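Local structure of protein PUF4 (Saccharomyces cerevisiae, 3BWT) at residues H86-E89 and I90-P94; P312-V315 and G316-N320; N247-E250 and K251-T255; A6-D9 and Q10-S14; Q65-L68 and E69-T73. The protein binds mRNA, and this chain is its single-stranded RNA-binding domain, a Pumilio homology domain built from eight helical repeats. All blocks are in the same frame, centred on the assembly; numbering follows the deposited sequence.

How the contacts relate
All five contacts are local turns of one chain, strung along the Pumilio homology domain in the order 4, 5, 1, 3, 2. Contact 4 runs into Pumilio repeat 1; contacts 5 and 1 lie in repeats 2 and 3. Centres are about 19 Å apart from contact 4 to 5 and from 5 to 1. Contact 3 lies in repeat 7, across the chain's centre, about 38 Å from contact 1 between centres. Contact 2 follows the last repeat. Its centre is about 79 Å from that of contact 4, so the array is elongated. No pair touches. Contacts 3 and 5 sit on equivalent helices, which in PUF proteins line the RNA-binding face.

Contact 1 of 5, residues H86-E89 and I90-P94; sequences HFVE and ISLNP
Ile90 folds back over the start of its own short helix and meets His86 and Phe87. Its backbone N gives a hydrogen bond to His86 O at 3.0 Å, which closes the first turn after the N-cap residue His86. The CG1 branch lies beside the backbone N (chi1 -56°). This carries CD1 back to the Phe87 ring, where it meets CD1 of that ring at 4.1 Å. The approach is at the ring edge, near its plane. Beyond the contact, Ile90 touches Val52 and Met55 of helix 51-55, and Phe87 packs on helices 96-106 and 110-120.

Ser91 grips one carbonyl twice. Its backbone N and its OG each reach Phe87 O at 2.8 Å, from opposite faces of the carbonyl plane. The hydroxyl donor stands well above that plane, 38° out of it. OG is placed there because it sits beside the backbone N (chi1 -66°).

Leu92 continues the turn with N to Val88 O at 3.1 Å. On the outer side its CD1 rests on Val88 CG1 at 4.3 Å, a loose apolar touch. Asn93 ends the segment's contact with CB near Glu89 O. Its OD1 accepts from the backbone N atoms of His95 and Gly96, so it caps the turn leading into helix 96-106.

The buried Ser91 hydroxyl spends its proton on a carbonyl of its own helix. This probably meets its bonding need within Pumilio repeat 3, where Ser91 packs on the apolar Leu100.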
loop_
_atom_site.group_PDB
_atom_site.type_symbol
_atom_site.label_atom_id
_atom_site.label_comp_id
_atom_site.label_asym_id
_atom_site.label_seq_id
_atom_site.Cartn_x
_atom_site.Cartn_y
_atom_site.Cartn_z
ATOM N N HIS A 86 12.501 15.654 -14.985
ATOM C CA HIS A 86 12.543 16.149 -13.624
ATOM C C HIS A 86 11.597 15.380 -12.716
ATOM O O HIS A 86 11.164 15.876 -11.681
ATOM C CB HIS A 86 12.213 17.630 -13.618
ATOM C CG HIS A 86 13.133 18.435 -14.469
ATOM N ND1 HIS A 86 12.808 18.831 -15.748
ATOM C CD2 HIS A 86 14.388 18.882 -14.241
ATOM C CE1 HIS A 86 13.818 19.508 -16.263
ATOM N NE2 HIS A 86 14.786 19.556 -15.367
ATOM N N PHE A 87 11.289 14.155 -13.112
ATOM C CA PHE A 87 10.316 13.361 -12.392
ATOM C C PHE A 87 10.740 13.077 -10.960
ATOM O O PHE A 87 9.900 13.056 -10.070
ATOM C CB PHE A 87 10.013 12.072 -13.150
ATOM C CG PHE A 87 8.922 12.221 -14.155
ATOM C CD1 PHE A 87 8.342 13.460 -14.379
ATOM C CD2 PHE A 87 8.483 11.135 -14.888
ATOM C CE1 PHE A 87 7.331 13.609 -15.311
ATOM C CE2 PHE A 87 7.482 11.275 -15.821
ATOM C CZ PHE A 87 6.902 12.515 -16.038
ATOM N N VAL A 88 12.033 12.869 -10.730
ATOM C CA VAL A 88 12.519 12.609 -9.376
ATOM C C VAL A 88 12.265 13.819 -8.486
ATOM O O VAL A 88 11.712 13.706 -7.397
ATOM C CB VAL A 88 14.027 12.257 -9.349
ATOM C CG1 VAL A 88 14.570 12.366 -7.946
ATOM C CG2 VAL A 88 14.254 10.858 -9.896
ATOM N N GLU A 89 12.677 14.982 -8.966
ATOM C CA GLU A 89 12.463 16.214 -8.234
ATOM C C GLU A 89 10.984 16.394 -7.920
ATOM O O GLU A 89 10.618 16.757 -6.806
ATOM C CB GLU A 89 12.965 17.401 -9.050
ATOM C CG GLU A 89 12.683 18.740 -8.407
ATOM C CD GLU A 89 12.891 19.896 -9.352
ATOM O OE1 GLU A 89 13.512 19.707 -10.433
ATOM O OE2 GLU A 89 12.419 20.993 -9.007
ATOM N N ILE A 90 10.141 16.138 -8.913
ATOM C CA ILE A 90 8.706 16.340 -8.781
ATOM C C ILE A 90 8.085 15.329 -7.825
ATOM O O ILE A 90 7.228 15.679 -7.022
ATOM C CB ILE A 90 8.004 16.264 -10.146
ATOM C CG1 ILE A 90 8.613 17.282 -11.113
ATOM C CG2 ILE A 90 6.516 16.500 -10.001
ATOM C CD1 ILE A 90 8.106 17.164 -12.523
ATOM N N SER A 91 8.532 14.082 -7.909
ATOM C CA SER A 91 8.006 13.004 -7.082
ATOM C C SER A 91 8.369 13.127 -5.601
ATOM O O SER A 91 7.651 12.616 -4.743
ATOM C CB SER A 91 8.497 11.655 -7.596
ATOM O OG SER A 91 7.966 11.373 -8.873
ATOM N N LEU A 92 9.488 13.787 -5.303
ATOM C CA LEU A 92 9.924 13.946 -3.928
ATOM C C LEU A 92 9.136 15.048 -3.225
ATOM O O LEU A 92 9.039 15.065 -1.995
ATOM C CB LEU A 92 11.421 14.238 -3.865
ATOM C CG LEU A 92 12.378 13.149 -4.351
ATOM C CD1 LEU A 92 13.798 13.488 -3.920
ATOM C CD2 LEU A 92 11.987 11.768 -3.837
ATOM N N ASN A 93 8.558 15.941 -4.020
ATOM C CA ASN A 93 7.801 17.090 -3.534
ATOM C C ASN A 93 6.364 16.717 -3.170
ATOM O O ASN A 93 5.701 15.972 -3.897
ATOM C CB ASN A 93 7.821 18.190 -4.610
ATOM C CG ASN A 93 7.007 19.420 -4.234
ATOM O OD1 ASN A 93 5.781 19.430 -4.334
ATOM N ND2 ASN A 93 7.696 20.479 -3.849
ATOM N N PRO A 94 5.870 17.239 -2.039
ATOM C CA PRO A 94 4.528 16.880 -1.576
ATOM C C PRO A 94 3.464 17.221 -2.624
ATOM O O PRO A 94 2.455 16.528 -2.716
ATOM C CB PRO A 94 4.331 17.762 -0.339
ATOM C CG PRO A 94 5.639 18.367 -0.044
ATOM C CD PRO A 94 6.428 18.372 -1.294
#

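Contact 2 of 5, residues P312-V315 and G316-N320; sequences PLLV and GPIRN
Leu314 O receives a hydrogen bond from Arg319 NH1 at 3.1 Å, with an N-H...O angle of 157°. The carbonyl oxygen lies at the edge of the guanidinium group and near its plane. The donor is tilted only modestly from the carbonyl plane. The arginine chain bends at chi3 (73°) and so curls back over the carbonyl. Its CG and CD both pass Leu314 O at 3.2 Å, and CG also lies 3.7 Å from Val315 CA. Further out, the Arg319 side chain touches Ile328 of helix 322-328.

This stretch is the link between helix 300-310 and helix 322-328, beyond the last Pumilio repeat. Leu314 is the centre of an inverse gamma turn, with a weak bond from Val315 N to Leu313 O. Residues 317-319 coil like a helix without its regular bonding pattern, and Asn320 N bonds to Pro317 O at 2.9 Å.

The apolar side of the link is made by Leu314 and Ile318. Their side chains cross at about a right angle, and Leu314 CD2 meets the CG2 branch of Ile318 at 3.6 Å. The other branch of Ile318 ends with CD1 at 3.7 Å from Leu313 O. Leu313, Leu314 and Ile318 all touch Leu279 of helix 256-279, while Leu314 also packs on Ile327, Ile328 and Leu331.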
loop_
_atom_site.group_PDB
_atom_site.type_symbol
_atom_site.label_atom_id
_atom_site.label_comp_id
_atom_site.label_asym_id
_atom_site.label_seq_id
_atom_site.Cartn_x
_atom_site.Cartn_y
_atom_site.Cartn_z
ATOM N N PRO A 312 -7.461 -24.355 33.666
ATOM C CA PRO A 312 -6.637 -24.643 34.846
ATOM C C PRO A 312 -5.647 -23.519 35.143
ATOM O O PRO A 312 -5.199 -23.360 36.286
ATOM C CB PRO A 312 -5.874 -25.907 34.443
ATOM C CG PRO A 312 -6.708 -26.538 33.403
ATOM C CD PRO A 312 -7.357 -25.416 32.651
ATOM N N LEU A 313 -5.316 -22.743 34.121
ATOM C CA LEU A 313 -4.297 -21.713 34.255
ATOM C C LEU A 313 -4.888 -20.413 34.764
ATOM O O LEU A 313 -4.175 -19.571 35.307
ATOM C CB LEU A 313 -3.578 -21.497 32.922
ATOM C CG LEU A 313 -2.666 -22.666 32.559
ATOM C CD1 LEU A 313 -2.324 -22.708 31.069
ATOM C CD2 LEU A 313 -1.412 -22.594 33.419
ATOM N N LEU A 314 -6.195 -20.257 34.598
ATOM C CA LEU A 314 -6.854 -19.016 34.984
ATOM C C LEU A 314 -7.241 -18.992 36.456
ATOM O O LEU A 314 -8.420 -19.052 36.802
ATOM C CB LEU A 314 -8.070 -18.748 34.094
ATOM C CG LEU A 314 -7.704 -18.399 32.650
ATOM C CD1 LEU A 314 -8.939 -18.298 31.786
ATOM C CD2 LEU A 314 -6.918 -17.112 32.607
ATOM N N VAL A 315 -6.237 -18.899 37.321
ATOM C CA VAL A 315 -6.470 -18.842 38.759
ATOM C C VAL A 315 -5.525 -17.860 39.463
ATOM O O VAL A 315 -4.381 -17.651 39.048
ATOM C CB VAL A 315 -6.370 -20.240 39.403
ATOM C CG1 VAL A 315 -7.496 -21.133 38.899
ATOM C CG2 VAL A 315 -5.013 -20.872 39.106
ATOM N N GLY A 316 -6.021 -17.251 40.531
ATOM C CA GLY A 316 -5.231 -16.312 41.299
ATOM C C GLY A 316 -5.050 -14.989 40.584
ATOM O O GLY A 316 -6.032 -14.363 40.169
ATOM N N PRO A 317 -3.784 -14.565 40.429
ATOM C CA PRO A 317 -3.376 -13.266 39.876
ATOM C C PRO A 317 -3.987 -12.982 38.507
ATOM O O PRO A 317 -4.698 -11.989 38.352
ATOM C CB PRO A 317 -1.853 -13.404 39.746
ATOM C CG PRO A 317 -1.477 -14.450 40.739
ATOM C CD PRO A 317 -2.624 -15.415 40.755
ATOM N N ILE A 318 -3.711 -13.847 37.536
ATOM C CA ILE A 318 -4.144 -13.634 36.164
ATOM C C ILE A 318 -5.621 -13.273 36.114
ATOM O O ILE A 318 -6.047 -12.473 35.283
ATOM C CB ILE A 318 -3.913 -14.886 35.306
ATOM C CG1 ILE A 318 -2.417 -15.193 35.210
ATOM C CG2 ILE A 318 -4.554 -14.728 33.921
ATOM C CD1 ILE A 318 -2.104 -16.535 34.587
ATOM N N ARG A 319 -6.399 -13.854 37.016
ATOM C CA ARG A 319 -7.847 -13.679 36.992
ATOM C C ARG A 319 -8.299 -12.232 37.152
ATOM O O ARG A 319 -9.401 -11.863 36.734
ATOM C CB ARG A 319 -8.508 -14.554 38.056
ATOM C CG ARG A 319 -8.628 -16.013 37.656
ATOM C CD ARG A 319 -9.741 -16.691 38.434
ATOM N NE ARG A 319 -11.067 -16.270 37.985
ATOM C CZ ARG A 319 -11.847 -16.995 37.186
ATOM N NH1 ARG A 319 -11.435 -18.176 36.748
ATOM N NH2 ARG A 319 -13.041 -16.540 36.827
ATOM N N ASN A 320 -7.445 -11.415 37.752
ATOM C CA ASN A 320 -7.811 -10.044 38.086
ATOM C C ASN A 320 -7.148 -9.026 37.166
ATOM O O ASN A 320 -7.491 -7.839 37.173
ATOM C CB ASN A 320 -7.495 -9.759 39.558
ATOM C CG ASN A 320 -8.346 -10.597 40.505
ATOM O OD1 ASN A 320 -9.579 -10.559 40.451
ATOM N ND2 ASN A 320 -7.689 -11.368 41.369
#

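Contact 3 of 5, residues N247-E250 and K251-T255; sequences NVIE and KILKT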
loop_
_atom_site.group_PDB
_atom_site.type_symbol
_atom_site.label_atom_id
_atom_site.label_comp_id
_atom_site.label_asym_id
_atom_site.label_seq_id
_atom_site.Cartn_x
_atom_site.Cartn_y
_atom_site.Cartn_z
ATOM N N ASN A 247 1.241 -11.056 14.157
ATOM C CA ASN A 247 0.280 -10.486 13.214
ATOM C C ASN A 247 -0.043 -11.494 12.141
ATOM O O ASN A 247 -1.176 -11.614 11.707
ATOM C CB ASN A 247 0.848 -9.241 12.545
ATOM C CG ASN A 247 0.991 -8.079 13.495
ATOM O OD1 ASN A 247 1.708 -7.131 13.198
ATOM N ND2 ASN A 247 0.312 -8.143 14.643
ATOM N N VAL A 248 0.985 -12.211 11.712
ATOM C CA VAL A 248 0.845 -13.244 10.709
ATOM C C VAL A 248 0.120 -14.464 11.281
ATOM O O VAL A 248 -0.790 -15.001 10.658
ATOM C CB VAL A 248 2.219 -13.653 10.132
ATOM C CG1 VAL A 248 2.051 -14.755 9.104
ATOM C CG2 VAL A 248 2.906 -12.452 9.503
ATOM N N ILE A 249 0.511 -14.902 12.469
ATOM C CA ILE A 249 -0.157 -16.052 13.063
ATOM C C ILE A 249 -1.666 -15.805 13.146
ATOM O O ILE A 249 -2.458 -16.645 12.708
ATOM C CB ILE A 249 0.420 -16.413 14.440
ATOM C CG1 ILE A 249 1.895 -16.799 14.314
ATOM C CG2 ILE A 249 -0.351 -17.561 15.035
ATOM C CD1 ILE A 249 2.125 -18.150 13.688
ATOM N N GLU A 250 -2.051 -14.651 13.692
ATOM C CA GLU A 250 -3.450 -14.213 13.730
ATOM C C GLU A 250 -4.109 -14.163 12.354
ATOM O O GLU A 250 -5.281 -14.511 12.193
ATOM C CB GLU A 250 -3.552 -12.820 14.349
ATOM C CG GLU A 250 -3.825 -12.802 15.841
ATOM C CD GLU A 250 -4.720 -11.642 16.237
ATOM O OE1 GLU A 250 -5.152 -10.890 15.331
ATOM O OE2 GLU A 250 -4.996 -11.484 17.444
ATOM N N LYS A 251 -3.359 -13.698 11.364
ATOM C CA LYS A 251 -3.880 -13.609 10.013
ATOM C C LYS A 251 -4.294 -14.997 9.530
ATOM O O LYS A 251 -5.368 -15.173 8.961
ATOM C CB LYS A 251 -2.835 -13.014 9.075
ATOM C CG LYS A 251 -3.319 -12.917 7.648
ATOM C CD LYS A 251 -4.612 -12.144 7.594
ATOM C CE LYS A 251 -5.111 -12.032 6.185
ATOM N NZ LYS A 251 -6.182 -11.001 6.081
ATOM N N ILE A 252 -3.425 -15.973 9.768
ATOM C CA ILE A 252 -3.689 -17.369 9.446
ATOM C C ILE A 252 -4.839 -17.943 10.287
ATOM O O ILE A 252 -5.718 -18.637 9.763
ATOM C CB ILE A 252 -2.425 -18.222 9.638
ATOM C CG1 ILE A 252 -1.386 -17.878 8.575
ATOM C CG2 ILE A 252 -2.763 -19.693 9.576
ATOM C CD1 ILE A 252 0.039 -18.192 8.987
ATOM N N LEU A 253 -4.840 -17.647 11.585
ATOM C CA LEU A 253 -5.928 -18.096 12.453
ATOM C C LEU A 253 -7.271 -17.564 11.976
ATOM O O LEU A 253 -8.311 -18.137 12.280
ATOM C CB LEU A 253 -5.702 -17.660 13.905
ATOM C CG LEU A 253 -4.631 -18.411 14.688
ATOM C CD1 LEU A 253 -4.577 -17.901 16.115
ATOM C CD2 LEU A 253 -4.904 -19.912 14.649
ATOM N N LYS A 254 -7.242 -16.458 11.237
ATOM C CA LYS A 254 -8.466 -15.820 10.755
ATOM C C LYS A 254 -8.742 -16.143 9.286
ATOM O O LYS A 254 -9.677 -15.612 8.687
ATOM C CB LYS A 254 -8.417 -14.301 10.983
ATOM C CG LYS A 254 -8.568 -13.886 12.441
ATOM C CD LYS A 254 -8.557 -12.368 12.597
ATOM C CE LYS A 254 -8.901 -11.948 14.025
ATOM N NZ LYS A 254 -9.116 -10.472 14.157
ATOM N N THR A 255 -7.928 -17.019 8.713
ATOM C CA THR A 255 -8.178 -17.494 7.360
ATOM C C THR A 255 -8.760 -18.908 7.395
ATOM O O THR A 255 -8.025 -19.889 7.540
ATOM C CB THR A 255 -6.905 -17.466 6.522
ATOM O OG1 THR A 255 -6.366 -16.140 6.553
ATOM C CG2 THR A 255 -7.195 -17.876 5.072
#
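Backbone bonds join Val248 to Ile252 and Ile249 to Leu253, successive i to i+4 hydrogen bonds of one helix. Ile252 N reaches Val248 O at 2.9 Å with an N-H...O angle of 167°. Leu253 N meets Ile249 O at 2.8 Å. Lys251 N also bonds to Asn247 O. The last rung, Lys254 N to Glu250 O, is weak, and Lys254 is the first residue to leave helical angles. Past it, the hydroxyl of Thr255 gives a hydrogen bond to Lys251 O at 2.8 Å, so the end of the helix is bound by a side chain as well.

This is helix 245-253 of Pumilio repeat 7. In PUF proteins this helix of each repeat lines the concave face that reads the RNA bases. The helix presents polar side chains on one side and apolar ones on the other.

The apolar side pairs residues four apart. Val248 CG1 meets Ile252 CD1 at 4.0 Å, the two side chains crossing at a slant. Ile249 CG2 lies 4.4 Å from Leu253 CD1. Helix 256-279 takes up Ile249, Ile252 and Leu253, and helix 224-232 takes up Val248 and Ile252.

Among the charged groups, Glu250 and Lys254 lie side by side and point the same way. Glu250 OE1 and Lys254 NZ are 4.2 Å apart, beyond a salt bridge, though the opposite charges probably still attract. Lys251 turns its chain at chi2 (55°) and sends NZ to Thr214 OG1, while Glu250 OE2 has a weak bond with Thr290 OG1.

Contact 4 of 5, residues A6-D9 and Q10-S14; sequences AVLD and QYIGS
Tyr11 N bonds to Leu8 O at 2.8 Å, nearly straight at the hydrogen (161°), and so closes one tight backbone turn, which is followed by a type II beta turn from Tyr11 to Ser14, where Ser14 N bonds to Tyr11 O and Gly13 takes the positive phi that such a turn needs.

The Tyr11 side chain reaches back along the chain. CG lies beside the backbone N (chi1 -71°), which brings the ring next to Ala6. Ala6 CB points toward the residues that follow and meets Tyr11 CE2 at 3.9 Å, at the ring edge and near its plane. Tyr11 CB packs 3.6 Å from Leu8 O. The ring also meets that of Phe27, with the planes at about 70°, and touches Phe3 and Leu18.

A second apolar touch comes from the next residue. Ile12 CD1 and Leu8 CD2 are 4.3 Å apart. Ile12 CG1 lies over the backbone of Asp9, 3.6 Å from Asp9 O. Leu8 is the buried member and packs on Leu35, Ala39 and Ile15, while Ile12 touches Ala42.

This stretch leads into helix 15-18 at the amino-terminal end of the repeat array, where Pumilio repeat 1 begins. Its shape rests on backbone bonds, and its Leu8 and Tyr11 side chains turn apolar surface toward the first helices.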
loop_
_atom_site.group_PDB
_atom_site.type_symbol
_atom_site.label_atom_id
_atom_site.label_comp_id
_atom_site.label_asym_id
_atom_site.label_seq_id
_atom_site.Cartn_x
_atom_site.Cartn_y
_atom_site.Cartn_z
ATOM N N ALA A 6 -13.410 39.480 -12.845
ATOM C CA ALA A 6 -12.331 39.597 -13.822
ATOM C C ALA A 6 -12.517 38.590 -14.940
ATOM O O ALA A 6 -13.382 37.714 -14.873
ATOM C CB ALA A 6 -10.965 39.436 -13.166
ATOM N N VAL A 7 -11.692 38.719 -15.967
ATOM C CA VAL A 7 -11.902 37.993 -17.210
ATOM C C VAL A 7 -10.575 37.478 -17.774
ATOM O O VAL A 7 -9.570 38.178 -17.749
ATOM C CB VAL A 7 -12.620 38.905 -18.231
ATOM C CG1 VAL A 7 -12.316 38.480 -19.669
ATOM C CG2 VAL A 7 -14.115 38.920 -17.951
ATOM N N LEU A 8 -10.574 36.245 -18.266
ATOM C CA LEU A 8 -9.357 35.641 -18.777
ATOM C C LEU A 8 -8.610 36.616 -19.683
ATOM O O LEU A 8 -7.395 36.795 -19.569
ATOM C CB LEU A 8 -9.690 34.363 -19.544
ATOM C CG LEU A 8 -8.648 33.239 -19.541
ATOM C CD1 LEU A 8 -8.757 32.406 -20.802
ATOM C CD2 LEU A 8 -7.232 33.770 -19.388
ATOM N N ASP A 9 -9.345 37.266 -20.576
ATOM C CA ASP A 9 -8.717 38.063 -21.623
ATOM C C ASP A 9 -7.861 39.216 -21.112
ATOM O O ASP A 9 -6.971 39.686 -21.812
ATOM C CB ASP A 9 -9.760 38.555 -22.626
ATOM C CG ASP A 9 -10.280 37.441 -23.508
ATOM O OD1 ASP A 9 -9.676 36.353 -23.514
ATOM O OD2 ASP A 9 -11.303 37.653 -24.194
ATOM N N GLN A 10 -8.107 39.665 -19.890
ATOM C CA GLN A 10 -7.322 40.767 -19.354
ATOM C C GLN A 10 -5.990 40.289 -18.811
ATOM O O GLN A 10 -5.136 41.097 -18.440
ATOM C CB GLN A 10 -8.089 41.533 -18.280
ATOM C CG GLN A 10 -8.505 40.705 -17.078
ATOM C CD GLN A 10 -9.244 41.532 -16.048
ATOM O OE1 GLN A 10 -8.632 42.277 -15.278
ATOM N NE2 GLN A 10 -10.565 41.412 -16.031
ATOM N N TYR A 11 -5.799 38.976 -18.772
ATOM C CA TYR A 11 -4.573 38.449 -18.181
ATOM C C TYR A 11 -3.624 37.863 -19.212
ATOM O O TYR A 11 -2.497 37.499 -18.892
ATOM C CB TYR A 11 -4.893 37.454 -17.064
ATOM C CG TYR A 11 -5.455 38.144 -15.840
ATOM C CD1 TYR A 11 -4.655 38.978 -15.073
ATOM C CD2 TYR A 11 -6.787 37.983 -15.464
ATOM C CE1 TYR A 11 -5.147 39.627 -13.959
ATOM C CE2 TYR A 11 -7.296 38.637 -14.340
ATOM C CZ TYR A 11 -6.464 39.461 -13.591
ATOM O OH TYR A 11 -6.931 40.123 -12.467
ATOM N N ILE A 12 -4.090 37.798 -20.455
ATOM C CA ILE A 12 -3.286 37.276 -21.542
ATOM C C ILE A 12 -1.948 37.982 -21.577
ATOM O O ILE A 12 -1.882 39.212 -21.630
ATOM C CB ILE A 12 -3.999 37.446 -22.886
ATOM C CG1 ILE A 12 -5.300 36.641 -22.896
ATOM C CG2 ILE A 12 -3.101 36.994 -24.023
ATOM C CD1 ILE A 12 -5.094 35.138 -22.871
ATOM N N GLY A 13 -0.881 37.195 -21.537
ATOM C CA GLY A 13 0.466 37.736 -21.496
ATOM C C GLY A 13 0.960 37.941 -20.079
ATOM O O GLY A 13 2.087 38.376 -19.865
ATOM N N SER A 14 0.119 37.607 -19.106
ATOM C CA SER A 14 0.465 37.795 -17.703
ATOM C C SER A 14 -0.066 36.645 -16.859
ATOM O O SER A 14 -0.082 36.716 -15.631
ATOM C CB SER A 14 -0.100 39.121 -17.199
ATOM O OG SER A 14 0.050 40.133 -18.183
#

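Contact 5 of 5, residues Q65-L68 and E69-T73; sequences QKLL and EEVTT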
loop_
_atom_site.group_PDB
_atom_site.type_symbol
_atom_site.label_atom_id
_atom_site.label_comp_id
_atom_site.label_asym_id
_atom_site.label_seq_id
_atom_site.Cartn_x
_atom_site.Cartn_y
_atom_site.Cartn_z
ATOM N N GLN A 65 -2.778 20.252 -12.431
ATOM C CA GLN A 65 -3.686 19.111 -12.352
ATOM C C GLN A 65 -4.948 19.390 -13.144
ATOM O O GLN A 65 -5.442 18.528 -13.873
ATOM C CB GLN A 65 -4.074 18.827 -10.906
ATOM C CG GLN A 65 -2.967 18.232 -10.075
ATOM C CD GLN A 65 -3.469 17.674 -8.776
ATOM O OE1 GLN A 65 -4.274 16.745 -8.758
ATOM N NE2 GLN A 65 -2.994 18.227 -7.673
ATOM N N LYS A 66 -5.476 20.598 -12.982
ATOM C CA LYS A 66 -6.685 20.991 -13.670
ATOM C C LYS A 66 -6.367 21.128 -15.158
ATOM O O LYS A 66 -7.123 20.663 -16.015
ATOM C CB LYS A 66 -7.214 22.297 -13.085
ATOM C CG LYS A 66 -8.567 22.734 -13.623
ATOM C CD LYS A 66 -9.641 21.681 -13.387
ATOM C CE LYS A 66 -10.910 22.005 -14.169
ATOM N NZ LYS A 66 -11.662 20.770 -14.532
ATOM N N LEU A 67 -5.227 21.742 -15.448
ATOM C CA LEU A 67 -4.763 21.939 -16.819
ATOM C C LEU A 67 -4.624 20.616 -17.541
ATOM O O LEU A 67 -5.026 20.486 -18.691
ATOM C CB LEU A 67 -3.418 22.671 -16.835
ATOM C CG LEU A 67 -2.955 23.139 -18.211
ATOM C CD1 LEU A 67 -3.880 24.207 -18.748
ATOM C CD2 LEU A 67 -1.536 23.649 -18.161
ATOM N N LEU A 68 -4.052 19.632 -16.855
ATOM C CA LEU A 68 -3.871 18.306 -17.437
ATOM C C LEU A 68 -5.194 17.660 -17.897
ATOM O O LEU A 68 -5.245 17.015 -18.945
ATOM C CB LEU A 68 -3.112 17.394 -16.471
ATOM C CG LEU A 68 -1.621 17.710 -16.306
ATOM C CD1 LEU A 68 -1.074 17.179 -14.978
ATOM C CD2 LEU A 68 -0.817 17.176 -17.472
ATOM N N GLU A 69 -6.262 17.833 -17.129
ATOM C CA GLU A 69 -7.544 17.260 -17.523
ATOM C C GLU A 69 -8.076 17.920 -18.785
ATOM O O GLU A 69 -8.645 17.259 -19.646
ATOM C CB GLU A 69 -8.583 17.416 -16.413
ATOM C CG GLU A 69 -8.370 16.520 -15.209
ATOM C CD GLU A 69 -9.141 17.004 -13.989
ATOM O OE1 GLU A 69 -10.244 17.576 -14.159
ATOM O OE2 GLU A 69 -8.639 16.823 -12.861
ATOM N N GLU A 70 -7.870 19.226 -18.895
ATOM C CA GLU A 70 -8.629 20.038 -19.841
ATOM C C GLU A 70 -7.906 20.275 -21.165
ATOM O O GLU A 70 -8.514 20.704 -22.150
ATOM C CB GLU A 70 -9.001 21.372 -19.191
ATOM C CG GLU A 70 -10.386 21.849 -19.570
ATOM C CD GLU A 70 -11.466 20.881 -19.131
ATOM O OE1 GLU A 70 -11.437 20.441 -17.956
ATOM O OE2 GLU A 70 -12.348 20.566 -19.962
ATOM N N VAL A 71 -6.613 19.970 -21.168
ATOM C CA VAL A 71 -5.704 20.234 -22.280
ATOM C C VAL A 71 -5.855 19.123 -23.338
ATOM O O VAL A 71 -6.387 18.051 -23.021
ATOM C CB VAL A 71 -4.257 20.330 -21.713
ATOM C CG1 VAL A 71 -3.487 19.020 -21.879
ATOM C CG2 VAL A 71 -3.527 21.489 -22.311
ATOM N N THR A 72 -5.427 19.356 -24.585
ATOM C CA THR A 72 -5.572 18.297 -25.607
ATOM C C THR A 72 -4.485 17.260 -25.453
ATOM O O THR A 72 -3.578 17.419 -24.649
ATOM C CB THR A 72 -5.534 18.791 -27.085
ATOM O OG1 THR A 72 -4.214 19.246 -27.411
ATOM C CG2 THR A 72 -6.547 19.885 -27.338
ATOM N N THR A 73 -4.562 16.199 -26.244
ATOM C CA THR A 73 -3.516 15.188 -26.187
ATOM C C THR A 73 -2.177 15.745 -26.673
ATOM O O THR A 73 -1.126 15.429 -26.115
ATOM C CB THR A 73 -3.906 13.927 -26.955
ATOM O OG1 THR A 73 -4.834 13.177 -26.163
ATOM C CG2 THR A 73 -2.683 13.072 -27.225
#
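The carboxyl-terminal turn of helix 60-70 in Pumilio repeat 2 carries a salt-bridge network of Lys66, Glu69 and Glu70. Lys66 NZ lies 3.4 Å from Glu70 OE1 and 3.5 Å from Glu69 OE1. The distances are long, and the hydrogen bond to Glu70 is weak. Lys66 starts with CG opposite the backbone N (chi1 -174°) and then bends at chi2, which brings its amino end to the two glutamates of the following turn. It runs side by side with Glu70, pointing the same way, and crosses Glu69 at about a right angle. Asp33 OD1 makes a further salt bridge to NZ, so three acidic residues share one ammonium group. That arrangement should favour its charged form. Glu69 OE2 also has a long, weak ion pair with Lys102.

In PUF proteins this helix of each repeat faces the RNA. Lys66 touches the matching helix 22-34 on one side and Leu68 touches helix 96-106 on the other, while the buried Leu67 and Val71 pack against helix 37-47.

The backbone bonds weaken as the helix ends. Glu70 N is shared weakly between Lys66 O at 3.3 Å and Leu67 O at 3.1 Å. Val71 N makes a weak bond to Leu67 O, and Val71 is the first residue to leave helical angles. Its CB points toward the preceding turn. CG2 meets Leu67 CG at 4.5 Å. Thr72 then caps helix 73-83 with its side chain.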